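Local coordinates for 5-carboxyvanillate decarboxylase (Sphingomonas paucimobilis, PDB 4L6D), which probably catalyses the metal-dependent, non-oxidative decarboxylation of 5-carboxyvanillate to vanillate, at residues Ala6-Val11 against Thr270-Glu275; Met71-Leu76 against Arg330-Thr335; Tyr172-Ala177 against Ala295-Tyr300; Gly226-Ala231 against His277-Tyr282. One frame throughout, in Å; residues are numbered along the deposited sequence.

Contacts 1 and 3 form the manganese site, their centres about 6 Å apart. They share the metal and one water, and Tyr172 OH lies 2.6 Å from Glu8 OE1, joining them in the second shell. Contact 4, its centre about 12 Å from that of contact 1, adjoins this site through His227 and also meets the second subunit: His227 NE2 lies 2.9 Å from Asp297 OD2 of contact 3. Contact 2 lies toward the N-terminal end of the barrel strands and is tied to contact 1 through neighbouring strands, with Ala6 O 2.8 Å from Leu73 N. Contacts 2 and 4 are the most distant pair, about 20 Å between centres, and do not touch. The bound vanillate enters contact 3 directly.

Contact 1. Residues Ala6-Val11 against Thr270-Glu275; sequences ATEEAV and TTSGVE. With MN (manganese (II) ion), chain I.
At the metal-bearing mouth of the amidohydrolase barrel, Glu8 of strand 5-11 meets Ser272 of the loop that follows strand 267-270. The two carboxylate oxygens divide the work. OE2 of Glu8 binds the manganese at 2.2 Å, while OE1 accepts a hydrogen bond from Ser272 OG at 2.6 Å. That donor approaches from above, 55° out of the carboxylate plane. Ser272 OG reaches it by lying between its own backbone N and carbonyl carbon (chi1 52°), and it is also hydrogen-bonded to the backbone N of His227; Tyr172 OH is a further partner of OE1. With an alanine here instead of Ser272, OE1 is likely to lose one of its grips and the carboxylate to turn more freely about the metal. A metal-bound water donates to Glu8 O at 2.9 Å, tying the backbone to the same ion. Beside this polar centre, the Thr7 and Thr270 side chains lie alongside, pointing contrary ways, with Thr270 CG2 3.2 Å from Thr7 OG1; the Thr7 hydroxyl is hydrogen-bonded to Trp294 O. A glutamate on the first barrel strand that binds the metal with one oxygen and a second-shell serine with the other fits the amidohydrolase TIM-barrel metal site.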
loop_
_atom_site.group_PDB
_atom_site.type_symbol
_atom_site.label_atom_id
_atom_site.label_comp_id
_atom_site.label_asym_id
_atom_site.label_seq_id
_atom_site.Cartn_x
_atom_site.Cartn_y
_atom_site.Cartn_z
ATOM N N ALA A 6 3.171 8.586 -23.768
ATOM C CA ALA A 6 2.321 8.184 -22.647
ATOM C C ALA A 6 2.231 6.658 -22.577
ATOM O O ALA A 6 1.910 6.022 -23.575
ATOM C CB ALA A 6 0.932 8.800 -22.799
ATOM N N THR A 7 2.518 6.067 -21.424
ATOM C CA THR A 7 2.715 4.615 -21.376
ATOM C C THR A 7 1.608 3.730 -20.797
ATOM O O THR A 7 1.790 2.508 -20.752
ATOM C CB THR A 7 4.027 4.247 -20.654
ATOM O OG1 THR A 7 4.043 4.843 -19.345
ATOM C CG2 THR A 7 5.228 4.740 -21.453
ATOM N N GLU A 8 0.479 4.300 -20.371
ATOM C CA GLU A 8 -0.597 3.469 -19.812
ATOM C C GLU A 8 -1.940 3.848 -20.416
ATOM O O GLU A 8 -2.883 4.207 -19.706
ATOM C CB GLU A 8 -0.674 3.565 -18.281
ATOM C CG GLU A 8 -1.394 2.335 -17.665
ATOM C CD GLU A 8 -1.669 2.484 -16.177
ATOM O OE1 GLU A 8 -0.698 2.544 -15.386
ATOM O OE2 GLU A 8 -2.858 2.540 -15.790
ATOM N N GLU A 9 -2.026 3.749 -21.737
ATOM C CA GLU A 9 -3.131 4.353 -22.451
ATOM C C GLU A 9 -4.044 3.259 -22.955
ATOM O O GLU A 9 -3.690 2.497 -23.845
ATOM C CB GLU A 9 -2.599 5.265 -23.565
ATOM C CG GLU A 9 -1.446 6.163 -23.062
ATOM C CD GLU A 9 -1.767 6.807 -21.718
ATOM O OE1 GLU A 9 -0.906 6.772 -20.796
ATOM O OE2 GLU A 9 -2.898 7.329 -21.583
ATOM N N ALA A 10 -5.217 3.184 -22.342
ATOM C CA ALA A 10 -6.148 2.087 -22.555
ATOM C C ALA A 10 -6.891 2.189 -23.878
ATOM O O ALA A 10 -7.221 3.283 -24.344
ATOM C CB ALA A 10 -7.150 2.043 -21.405
ATOM N N VAL A 11 -7.182 1.023 -24.452
ATOM C CA VAL A 11 -7.947 0.914 -25.684
ATOM C C VAL A 11 -8.801 -0.354 -25.575
ATOM O O VAL A 11 -8.538 -1.204 -24.735
ATOM C CB VAL A 11 -7.001 0.841 -26.917
ATOM C CG1 VAL A 11 -6.197 -0.477 -26.931
ATOM C CG2 VAL A 11 -7.750 1.038 -28.218
ATOM N N THR A 270 5.685 3.869 -13.892
ATOM C CA THR A 270 5.127 5.030 -14.580
ATOM C C THR A 270 4.361 5.915 -13.621
ATOM O O THR A 270 4.010 5.494 -12.515
ATOM C CB THR A 270 4.217 4.680 -15.776
ATOM O OG1 THR A 270 2.869 4.499 -15.320
ATOM C CG2 THR A 270 4.706 3.428 -16.520
ATOM N N THR A 271 4.092 7.136 -14.071
ATOM C CA THR A 271 3.423 8.146 -13.255
ATOM C C THR A 271 1.909 8.192 -13.454
ATOM O O THR A 271 1.279 9.140 -13.006
ATOM C CB THR A 271 3.973 9.551 -13.572
ATOM O OG1 THR A 271 3.642 9.893 -14.921
ATOM C CG2 THR A 271 5.506 9.584 -13.413
ATOM N N SER A 272 1.331 7.200 -14.135
ATOM C CA SER A 272 -0.117 7.218 -14.384
ATOM C C SER A 272 -0.898 7.485 -13.107
ATOM O O SER A 272 -0.683 6.835 -12.086
ATOM C CB SER A 272 -0.579 5.892 -14.984
ATOM O OG SER A 272 -0.122 4.811 -14.192
ATOM N N GLY A 273 -1.800 8.456 -13.143
ATOM C CA GLY A 273 -2.654 8.705 -11.992
ATOM C C GLY A 273 -1.992 9.256 -10.746
ATOM O O GLY A 273 -2.639 9.340 -9.703
ATOM N N VAL A 274 -0.718 9.632 -10.841
ATOM C CA VAL A 274 0.013 10.205 -9.708
ATOM C C VAL A 274 0.776 11.428 -10.195
ATOM O O VAL A 274 1.999 11.406 -10.389
ATOM C CB VAL A 274 0.961 9.188 -9.037
ATOM C CG1 VAL A 274 1.635 9.803 -7.798
ATOM C CG2 VAL A 274 0.180 7.926 -8.658
ATOM N N GLU A 275 0.028 12.502 -10.417
ATOM C CA GLU A 275 0.587 13.742 -10.944
ATOM C C GLU A 275 1.086 14.606 -9.794
ATOM O O GLU A 275 0.597 15.704 -9.546
ATOM C CB GLU A 275 -0.473 14.436 -11.814
ATOM C CG GLU A 275 -0.860 13.522 -12.985
ATOM C CD GLU A 275 -2.089 13.972 -13.773
ATOM O OE1 GLU A 275 -2.526 15.135 -13.635
ATOM O OE2 GLU A 275 -2.606 13.127 -14.551
HETATM MN MN MN I . -4.904 2.287 -16.508
HETATM O O HOH W 1 -4.726 2.218 -18.693
#

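Contact 2. Residues Met71-Leu76 against Arg330-Thr335; sequences MHLLSL and RIFRIT
Leu73 swings CG away from its backbone N (chi1 175°), while Phe332 turns its ring to the amide side of its own backbone, opposite the carbonyl carbon (chi1 -66°). These torsions let the leucine meet the phenyl ring face on, inside the TIM barrel, toward the N-terminal end of the strands and away from the active-site manganese. Strand 71-76 is a barrel stave; Phe332 is the first residue to leave helix 317-331, and the C-terminal tail runs on from it. The interaction is CH-pi: Leu73 CD2 lies 3.6 Å from the ring centroid and only 13° off the normal, so the methyl sits over the centre of the face. The two side chains stand roughly perpendicular. Ile331 CG2 lies over the opposite face, 3.9 Å above the ring plane, so the phenyl is held between two aliphatic groups. On the backbone side, Phe332 O is hydrogen-bonded to Asn139 ND2, and the chain terminus beyond is held by a salt bridge from Thr335 OXT to Arg3. A second apolar pair lies further along the tail, where Met71 and Ile334 lie flank to flank, running contrary ways. There the Met71 chain bends at chi3, and its SD comes 3.6 Å from Ile334 CG2.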
loop_
_atom_site.group_PDB
_atom_site.type_symbol
_atom_site.label_atom_id
_atom_site.label_comp_id
_atom_site.label_asym_id
_atom_site.label_seq_id
_atom_site.Cartn_x
_atom_site.Cartn_y
_atom_site.Cartn_z
ATOM N N MET A 71 3.092 10.368 -28.615
ATOM C CA MET A 71 2.606 8.989 -28.713
ATOM C C MET A 71 1.786 8.500 -27.532
ATOM O O MET A 71 1.965 8.941 -26.394
ATOM C CB MET A 71 3.790 8.014 -28.866
ATOM C CG MET A 71 4.683 8.264 -30.066
ATOM S SD MET A 71 5.960 6.999 -30.263
ATOM C CE MET A 71 4.984 5.707 -31.051
ATOM N N HIS A 72 0.894 7.562 -27.828
ATOM C CA HIS A 72 0.331 6.676 -26.815
ATOM C C HIS A 72 0.869 5.280 -27.022
ATOM O O HIS A 72 0.862 4.761 -28.154
ATOM C CB HIS A 72 -1.183 6.567 -26.938
ATOM C CG HIS A 72 -1.938 7.690 -26.309
ATOM N ND1 HIS A 72 -3.287 7.601 -26.037
ATOM C CD2 HIS A 72 -1.552 8.928 -25.921
ATOM C CE1 HIS A 72 -3.695 8.730 -25.486
ATOM N NE2 HIS A 72 -2.668 9.559 -25.424
ATOM N N LEU A 73 1.329 4.677 -25.931
ATOM C CA LEU A 73 1.555 3.230 -25.870
ATOM C C LEU A 73 0.248 2.592 -25.420
ATOM O O LEU A 73 -0.156 2.720 -24.258
ATOM C CB LEU A 73 2.692 2.910 -24.893
ATOM C CG LEU A 73 2.981 1.434 -24.631
ATOM C CD1 LEU A 73 3.548 0.736 -25.881
ATOM C CD2 LEU A 73 3.936 1.300 -23.437
ATOM N N LEU A 74 -0.428 1.950 -26.365
ATOM C CA LEU A 74 -1.770 1.416 -26.136
ATOM C C LEU A 74 -1.723 0.046 -25.472
ATOM O O LEU A 74 -0.818 -0.746 -25.730
ATOM C CB LEU A 74 -2.520 1.295 -27.465
ATOM C CG LEU A 74 -2.642 2.566 -28.306
ATOM C CD1 LEU A 74 -3.192 2.244 -29.696
ATOM C CD2 LEU A 74 -3.544 3.585 -27.618
ATOM N N SER A 75 -2.728 -0.234 -24.643
ATOM C CA SER A 75 -2.886 -1.541 -24.007
ATOM C C SER A 75 -4.366 -1.867 -23.942
ATOM O O SER A 75 -5.181 -0.989 -23.640
ATOM C CB SER A 75 -2.287 -1.523 -22.590
ATOM O OG SER A 75 -2.625 -0.323 -21.895
ATOM N N LEU A 76 -4.724 -3.121 -24.197
ATOM C CA LEU A 76 -6.105 -3.529 -23.984
ATOM C C LEU A 76 -6.480 -3.303 -22.518
ATOM O O LEU A 76 -5.798 -3.764 -21.606
ATOM C CB LEU A 76 -6.305 -4.992 -24.377
ATOM C CG LEU A 76 -7.703 -5.529 -24.048
ATOM C CD1 LEU A 76 -8.755 -4.855 -24.918
ATOM C CD2 LEU A 76 -7.766 -7.054 -24.229
ATOM N N ARG A 330 13.358 3.235 -24.850
ATOM C CA ARG A 330 14.273 2.137 -24.562
ATOM C C ARG A 330 13.523 0.878 -24.128
ATOM O O ARG A 330 13.680 -0.193 -24.725
ATOM C CB ARG A 330 15.247 2.546 -23.459
ATOM C CG ARG A 330 16.242 1.466 -23.080
ATOM C CD ARG A 330 17.101 1.896 -21.894
ATOM N NE ARG A 330 16.377 1.815 -20.625
ATOM C CZ ARG A 330 16.009 2.863 -19.891
ATOM N NH1 ARG A 330 16.308 4.090 -20.286
ATOM N NH2 ARG A 330 15.353 2.677 -18.756
ATOM N N ILE A 331 12.708 1.015 -23.088
ATOM C CA ILE A 331 12.042 -0.135 -22.479
ATOM C C ILE A 331 11.034 -0.791 -23.414
ATOM O O ILE A 331 10.886 -2.019 -23.419
ATOM C CB ILE A 331 11.381 0.269 -21.146
ATOM C CG1 ILE A 331 12.471 0.587 -20.116
ATOM C CG2 ILE A 331 10.411 -0.816 -20.637
ATOM C CD1 ILE A 331 11.958 1.256 -18.861
ATOM N N PHE A 332 10.358 0.027 -24.216
ATOM C CA PHE A 332 9.300 -0.466 -25.101
ATOM C C PHE A 332 9.638 -0.423 -26.594
ATOM O O PHE A 332 8.737 -0.401 -27.441
ATOM C CB PHE A 332 7.999 0.280 -24.816
ATOM C CG PHE A 332 7.429 0.006 -23.450
ATOM C CD1 PHE A 332 6.991 -1.264 -23.103
ATOM C CD2 PHE A 332 7.338 1.023 -22.506
ATOM C CE1 PHE A 332 6.462 -1.510 -21.839
ATOM C CE2 PHE A 332 6.810 0.787 -21.247
ATOM C CZ PHE A 332 6.362 -0.486 -20.913
ATOM N N ARG A 333 10.926 -0.397 -26.922
ATOM C CA ARG A 333 11.367 -0.633 -28.301
ATOM C C ARG A 333 10.752 0.357 -29.287
ATOM O O ARG A 333 10.274 -0.033 -30.353
ATOM C CB ARG A 333 10.997 -2.059 -28.744
ATOM C CG ARG A 333 11.573 -3.170 -27.881
ATOM C CD ARG A 333 11.221 -4.554 -28.442
ATOM N NE ARG A 333 11.844 -5.623 -27.663
ATOM C CZ ARG A 333 11.850 -6.906 -28.014
ATOM N NH1 ARG A 333 11.267 -7.299 -29.142
ATOM N NH2 ARG A 333 12.446 -7.800 -27.237
ATOM N N ILE A 334 10.763 1.638 -28.933
ATOM C CA ILE A 334 10.220 2.674 -29.807
ATOM C C ILE A 334 11.367 3.456 -30.425
ATOM O O ILE A 334 12.292 3.868 -29.726
ATOM C CB ILE A 334 9.303 3.648 -29.028
ATOM C CG1 ILE A 334 8.110 2.894 -28.430
ATOM C CG2 ILE A 334 8.829 4.767 -29.936
ATOM C CD1 ILE A 334 7.299 3.728 -27.439
ATOM N N THR A 335 11.315 3.641 -31.737
ATOM C CA THR A 335 12.290 4.476 -32.422
ATOM C C THR A 335 11.867 5.934 -32.316
ATOM O O THR A 335 12.630 6.807 -31.885
ATOM C CB THR A 335 12.384 4.098 -33.899
ATOM O OG1 THR A 335 12.809 2.735 -34.008
ATOM C CG2 THR A 335 13.381 4.997 -34.611
ATOM O OXT THR A 335 10.730 6.258 -32.654
#

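Contact 3. Residues Tyr172-Ala177 against Ala295-Tyr300; sequences YIHPRA and AIDYPY. With MN (manganese (II) ion), chain I; VNL (4-hydroxy-3-methoxybenzoate), chain J.
Metal coordination dominates here: His174 and Asp297 meet through the manganese, which His174 NE2 binds at 2.2 Å and Asp297 OD1 at 2.1 Å from nearly opposite sides of the ion. Their own atoms stay 4.3 Å apart, NE2 to OD1, with no direct bond between them. The phenolic O3 of vanillate binds the same ion at 2.0 Å; a water and Glu8 OE2 complete five ligands. Hydrogen bonds hold both metal ligands from behind. His174 ND1 donates to Pro175 O at 2.9 Å, in the carbonyl plane on a lone pair, which restrains the rotation of the imidazole with NE2 toward the metal. Asp297 OD2 is hydrogen-bonded to His227. Aromatic contact covers the ring of the bound vanillate, the expected reaction product: it lies over one face of Tyr300, with CM2 3.4 Å above the tyrosine plane near its centre and Tyr300 CD1 3.3 Å from vanillate C1. Tyr300 OH is hydrogen-bonded to Thr77 OG1, which pins the far end of that ring. The edge of the His174 ring faces vanillate CZ in plane. Histidine from strand 171-174 and aspartate from the loop after strand 292-293, sharing a metal with the phenolic oxygen of the ligand, is the mononuclear active site of this amidohydrolase-fold decarboxylase.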
loop_
_atom_site.group_PDB
_atom_site.type_symbol
_atom_site.label_atom_id
_atom_site.label_comp_id
_atom_site.label_asym_id
_atom_site.label_seq_id
_atom_site.Cartn_x
_atom_site.Cartn_y
_atom_site.Cartn_z
ATOM N N TYR A 172 3.957 -4.962 -18.602
ATOM C CA TYR A 172 3.264 -3.983 -17.778
ATOM C C TYR A 172 2.214 -4.739 -16.983
ATOM O O TYR A 172 1.303 -5.325 -17.568
ATOM C CB TYR A 172 2.600 -2.939 -18.683
ATOM C CG TYR A 172 2.343 -1.585 -18.046
ATOM C CD1 TYR A 172 1.608 -1.467 -16.870
ATOM C CD2 TYR A 172 2.825 -0.420 -18.642
ATOM C CE1 TYR A 172 1.356 -0.227 -16.303
ATOM C CE2 TYR A 172 2.587 0.823 -18.090
ATOM C CZ TYR A 172 1.863 0.911 -16.915
ATOM O OH TYR A 172 1.639 2.152 -16.379
ATOM N N ILE A 173 2.361 -4.780 -15.662
ATOM C CA ILE A 173 1.314 -5.370 -14.830
ATOM C C ILE A 173 0.400 -4.253 -14.370
ATOM O O ILE A 173 0.672 -3.567 -13.375
ATOM C CB ILE A 173 1.861 -6.194 -13.641
ATOM C CG1 ILE A 173 2.757 -7.327 -14.152
ATOM C CG2 ILE A 173 0.698 -6.786 -12.859
ATOM C CD1 ILE A 173 3.397 -8.164 -13.039
ATOM N N HIS A 174 -0.674 -4.076 -15.135
ATOM C CA HIS A 174 -1.696 -3.066 -14.890
ATOM C C HIS A 174 -2.613 -3.573 -13.779
ATOM O O HIS A 174 -2.696 -4.771 -13.551
ATOM C CB HIS A 174 -2.475 -2.889 -16.196
ATOM C CG HIS A 174 -3.465 -1.768 -16.177
ATOM N ND1 HIS A 174 -4.737 -1.902 -15.661
ATOM C CD2 HIS A 174 -3.366 -0.490 -16.608
ATOM C CE1 HIS A 174 -5.379 -0.756 -15.779
ATOM N NE2 HIS A 174 -4.570 0.119 -16.350
ATOM N N PRO A 175 -3.309 -2.674 -13.069
ATOM C CA PRO A 175 -4.254 -3.191 -12.069
ATOM C C PRO A 175 -5.500 -3.886 -12.640
ATOM O O PRO A 175 -5.851 -3.783 -13.815
ATOM C CB PRO A 175 -4.688 -1.929 -11.299
ATOM C CG PRO A 175 -3.584 -0.936 -11.557
ATOM C CD PRO A 175 -3.094 -1.222 -12.936
ATOM N N ARG A 176 -6.153 -4.630 -11.761
ATOM C CA ARG A 176 -7.581 -4.911 -11.880
ATOM C C ARG A 176 -8.090 -4.871 -10.444
ATOM O O ARG A 176 -7.330 -4.588 -9.520
ATOM C CB ARG A 176 -7.858 -6.255 -12.574
ATOM C CG ARG A 176 -7.252 -7.455 -11.860
ATOM C CD ARG A 176 -7.539 -8.757 -12.576
ATOM N NE ARG A 176 -8.945 -9.136 -12.508
ATOM C CZ ARG A 176 -9.404 -10.328 -12.870
ATOM N NH1 ARG A 176 -8.560 -11.236 -13.346
ATOM N NH2 ARG A 176 -10.700 -10.601 -12.765
ATOM N N ALA A 177 -9.372 -5.130 -10.246
ATOM C CA ALA A 177 -9.910 -5.091 -8.894
ATOM C C ALA A 177 -9.298 -6.193 -8.021
ATOM O O ALA A 177 -8.926 -7.264 -8.525
ATOM C CB ALA A 177 -11.434 -5.228 -8.929
ATOM N N ALA A 295 3.048 8.754 -17.975
ATOM C CA ALA A 295 1.828 8.176 -18.542
ATOM C C ALA A 295 0.650 9.099 -18.252
ATOM O O ALA A 295 0.775 10.020 -17.445
ATOM C CB ALA A 295 1.558 6.781 -17.974
ATOM N N ILE A 296 -0.494 8.837 -18.887
ATOM C CA ILE A 296 -1.699 9.629 -18.662
ATOM C C ILE A 296 -2.782 8.816 -17.961
ATOM O O ILE A 296 -3.487 9.343 -17.094
ATOM C CB ILE A 296 -2.272 10.187 -19.979
ATOM C CG1 ILE A 296 -1.229 11.040 -20.709
ATOM C CG2 ILE A 296 -3.554 10.978 -19.707
ATOM C CD1 ILE A 296 -1.587 11.281 -22.161
ATOM N N ASP A 297 -2.905 7.539 -18.330
ATOM C CA ASP A 297 -4.070 6.717 -17.986
ATOM C C ASP A 297 -5.337 7.187 -18.722
ATOM O O ASP A 297 -6.443 7.124 -18.179
ATOM C CB ASP A 297 -4.313 6.655 -16.465
ATOM C CG ASP A 297 -4.535 5.242 -15.965
ATOM O OD1 ASP A 297 -4.898 4.370 -16.777
ATOM O OD2 ASP A 297 -4.357 5.007 -14.750
ATOM N N TYR A 298 -5.173 7.649 -19.962
ATOM C CA TYR A 298 -6.299 7.989 -20.825
ATOM C C TYR A 298 -7.002 6.678 -21.237
ATOM O O TYR A 298 -6.332 5.669 -21.422
ATOM C CB TYR A 298 -5.767 8.731 -22.056
ATOM C CG TYR A 298 -6.848 9.172 -23.008
ATOM C CD1 TYR A 298 -7.471 10.399 -22.851
ATOM C CD2 TYR A 298 -7.263 8.348 -24.055
ATOM C CE1 TYR A 298 -8.469 10.806 -23.710
ATOM C CE2 TYR A 298 -8.261 8.745 -24.917
ATOM C CZ TYR A 298 -8.857 9.982 -24.745
ATOM O OH TYR A 298 -9.861 10.400 -25.588
ATOM N N PRO A 299 -8.344 6.673 -21.382
ATOM C CA PRO A 299 -9.311 7.770 -21.254
ATOM C C PRO A 299 -9.891 7.919 -19.857
ATOM O O PRO A 299 -10.841 8.686 -19.659
ATOM C CB PRO A 299 -10.412 7.351 -22.227
ATOM C CG PRO A 299 -10.442 5.863 -22.101
ATOM C CD PRO A 299 -8.977 5.459 -21.935
ATOM N N TYR A 300 -9.329 7.198 -18.899
ATOM C CA TYR A 300 -9.821 7.271 -17.529
ATOM C C TYR A 300 -9.416 8.573 -16.836
ATOM O O TYR A 300 -10.043 8.986 -15.858
ATOM C CB TYR A 300 -9.354 6.040 -16.753
ATOM C CG TYR A 300 -9.871 4.737 -17.354
ATOM C CD1 TYR A 300 -11.201 4.348 -17.185
ATOM C CD2 TYR A 300 -9.043 3.913 -18.112
ATOM C CE1 TYR A 300 -11.690 3.165 -17.744
ATOM C CE2 TYR A 300 -9.523 2.725 -18.673
ATOM C CZ TYR A 300 -10.842 2.357 -18.483
ATOM O OH TYR A 300 -11.328 1.188 -19.028
HETATM MN MN MN I . -4.904 2.287 -16.508
HETATM C C1 VNL J . -10.256 3.183 -14.228
HETATM C CO1 VNL J . -9.089 3.956 -14.167
HETATM C CO2 VNL J . -10.275 1.941 -14.894
HETATM C CM1 VNL J . -7.907 3.504 -14.783
HETATM C CM2 VNL J . -9.113 1.469 -15.499
HETATM O OM VNL J . -9.034 0.275 -16.168
HETATM C CZ VNL J . -7.892 2.278 -15.448
HETATM C CC VNL J . -11.520 3.705 -13.596
HETATM C CV VNL J . -10.186 -0.585 -16.254
HETATM O O1 VNL J . -11.615 4.917 -13.262
HETATM O O2 VNL J . -12.492 2.922 -13.474
HETATM O O3 VNL J . -6.909 1.923 -16.330
HETATM O O HOH W 1 -4.726 2.218 -18.693
#

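Contact 4. Residues Gly226-Ala231 against His277-Tyr282; sequences GHMGEA and HAALRY
Next to Met228, which makes the contact with Ala279 and Leu280, the shortest polar bond runs from His227 ND1 to Glu230 OE2. It measures 2.7 Å and is nearly straight, 176° at the hydrogen. OE2 lies in the imidazole plane, while ND1 meets it on the syn side, 33° out of the carboxylate plane. The imidazole is gripped at both nitrogens, since NE2 has a hydrogen-bond partner of its own in the manganese site. Positive phi values from His227 to Glu230 make this a weakly bonded, left-handed helical turn, in which Glu230 N reaches Gly226 O at 3.0 Å. The turn points Met228 toward helix 277-287. Bends at chi2 and chi3 curl the chain so that CE rests on the helix surface, 3.9 Å from Leu280 N and 4.2 Å from Ala279 CB. SD passes Ala279 O at a loose 4.1 Å. Small Ala279 leaves the helix backbone accessible to the methyl. Cutting Met228 back to an alanine is likely to open a gap against Ala279 and Leu280 and remove a surface on which Phe234 of the second subunit packs. The chemistry is thus divided: polar bonds on one side of the turn fix the imidazole, while loose apolar contacts from Met228 join the turn to its neighbouring helix, without a hydrogen bond between the two segments.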
loop_
_atom_site.group_PDB
_atom_site.type_symbol
_atom_site.label_atom_id
_atom_site.label_comp_id
_atom_site.label_asym_id
_atom_site.label_seq_id
_atom_site.Cartn_x
_atom_site.Cartn_y
_atom_site.Cartn_z
ATOM N N GLY A 226 2.439 0.893 -13.031
ATOM C CA GLY A 226 1.914 2.242 -13.085
ATOM C C GLY A 226 1.650 2.829 -11.706
ATOM O O GLY A 226 2.017 2.242 -10.684
ATOM N N HIS A 227 1.039 4.009 -11.688
ATOM C CA HIS A 227 0.606 4.636 -10.436
ATOM C C HIS A 227 1.755 4.768 -9.459
ATOM O O HIS A 227 1.658 4.389 -8.284
ATOM C CB HIS A 227 -0.603 3.868 -9.892
ATOM C CG HIS A 227 -1.540 3.502 -10.994
ATOM N ND1 HIS A 227 -1.673 2.211 -11.458
ATOM C CD2 HIS A 227 -2.258 4.284 -11.839
ATOM C CE1 HIS A 227 -2.470 2.210 -12.514
ATOM N NE2 HIS A 227 -2.841 3.454 -12.761
ATOM N N MET A 228 2.841 5.328 -9.994
ATOM C CA MET A 228 4.090 5.543 -9.269
ATOM C C MET A 228 4.560 4.257 -8.597
ATOM O O MET A 228 4.956 4.243 -7.433
ATOM C CB MET A 228 3.952 6.711 -8.277
ATOM C CG MET A 228 5.255 7.498 -8.063
ATOM S SD MET A 228 5.940 8.288 -9.551
ATOM C CE MET A 228 4.848 9.694 -9.692
ATOM N N GLY A 229 4.512 3.174 -9.362
ATOM C CA GLY A 229 4.989 1.882 -8.909
ATOM C C GLY A 229 4.093 1.217 -7.886
ATOM O O GLY A 229 4.560 0.355 -7.137
ATOM N N GLU A 230 2.813 1.606 -7.871
ATOM C CA GLU A 230 1.843 1.078 -6.904
ATOM C C GLU A 230 2.368 1.195 -5.477
ATOM O O GLU A 230 2.103 0.343 -4.630
ATOM C CB GLU A 230 1.416 -0.366 -7.245
ATOM C CG GLU A 230 1.032 -0.585 -8.713
ATOM C CD GLU A 230 -0.253 0.123 -9.124
ATOM O OE1 GLU A 230 -0.899 0.762 -8.270
ATOM O OE2 GLU A 230 -0.605 0.036 -10.316
ATOM N N ALA A 231 3.112 2.279 -5.254
ATOM C CA ALA A 231 3.714 2.659 -3.964
ATOM C C ALA A 231 4.843 1.775 -3.460
ATOM O O ALA A 231 5.422 2.069 -2.416
ATOM C CB ALA A 231 2.651 2.869 -2.864
ATOM N N HIS A 277 4.600 16.192 -8.205
ATOM C CA HIS A 277 6.034 16.450 -8.342
ATOM C C HIS A 277 6.833 15.859 -7.183
ATOM O O HIS A 277 7.961 15.403 -7.370
ATOM C CB HIS A 277 6.310 17.944 -8.460
ATOM C CG HIS A 277 5.845 18.538 -9.750
ATOM N ND1 HIS A 277 5.521 19.873 -9.878
ATOM C CD2 HIS A 277 5.661 17.984 -10.974
ATOM C CE1 HIS A 277 5.151 20.112 -11.124
ATOM N NE2 HIS A 277 5.213 18.982 -11.806
ATOM N N ALA A 278 6.261 15.870 -5.984
ATOM C CA ALA A 278 6.961 15.338 -4.817
ATOM C C ALA A 278 7.170 13.836 -4.934
ATOM O O ALA A 278 8.244 13.330 -4.607
ATOM C CB ALA A 278 6.192 15.657 -3.531
ATOM N N ALA A 279 6.137 13.120 -5.378
ATOM C CA ALA A 279 6.238 11.674 -5.520
ATOM C C ALA A 279 7.172 11.334 -6.675
ATOM O O ALA A 279 7.889 10.333 -6.632
ATOM C CB ALA A 279 4.859 11.045 -5.750
ATOM N N LEU A 280 7.149 12.166 -7.713
ATOM C CA LEU A 280 8.034 11.963 -8.868
ATOM C C LEU A 280 9.487 12.125 -8.435
ATOM O O LEU A 280 10.337 11.284 -8.765
ATOM C CB LEU A 280 7.712 12.964 -9.988
ATOM C CG LEU A 280 8.684 12.982 -11.176
ATOM C CD1 LEU A 280 8.701 11.629 -11.866
ATOM C CD2 LEU A 280 8.316 14.081 -12.167
ATOM N N ARG A 281 9.770 13.198 -7.699
ATOM C CA ARG A 281 11.112 13.447 -7.182
ATOM C C ARG A 281 11.611 12.311 -6.285
ATOM O O ARG A 281 12.760 11.878 -6.407
ATOM C CB ARG A 281 11.153 14.779 -6.424
ATOM C CG ARG A 281 11.381 15.991 -7.311
ATOM C CD ARG A 281 11.458 17.292 -6.501
ATOM N NE ARG A 281 10.170 17.980 -6.415
ATOM C CZ ARG A 281 9.397 18.008 -5.332
ATOM N NH1 ARG A 281 8.237 18.657 -5.355
ATOM N NH2 ARG A 281 9.784 17.393 -4.223
ATOM N N TYR A 282 10.747 11.832 -5.389
ATOM C CA TYR A 282 11.076 10.716 -4.507
ATOM C C TYR A 282 11.440 9.464 -5.332
ATOM O O TYR A 282 12.438 8.782 -5.068
ATOM C CB TYR A 282 9.896 10.404 -3.555
ATOM C CG TYR A 282 10.136 9.106 -2.810
ATOM C CD1 TYR A 282 10.835 9.096 -1.608
ATOM C CD2 TYR A 282 9.731 7.886 -3.346
ATOM C CE1 TYR A 282 11.109 7.914 -0.956
ATOM C CE2 TYR A 282 10.009 6.696 -2.706
ATOM C CZ TYR A 282 10.698 6.714 -1.517
ATOM O OH TYR A 282 10.993 5.537 -0.868
#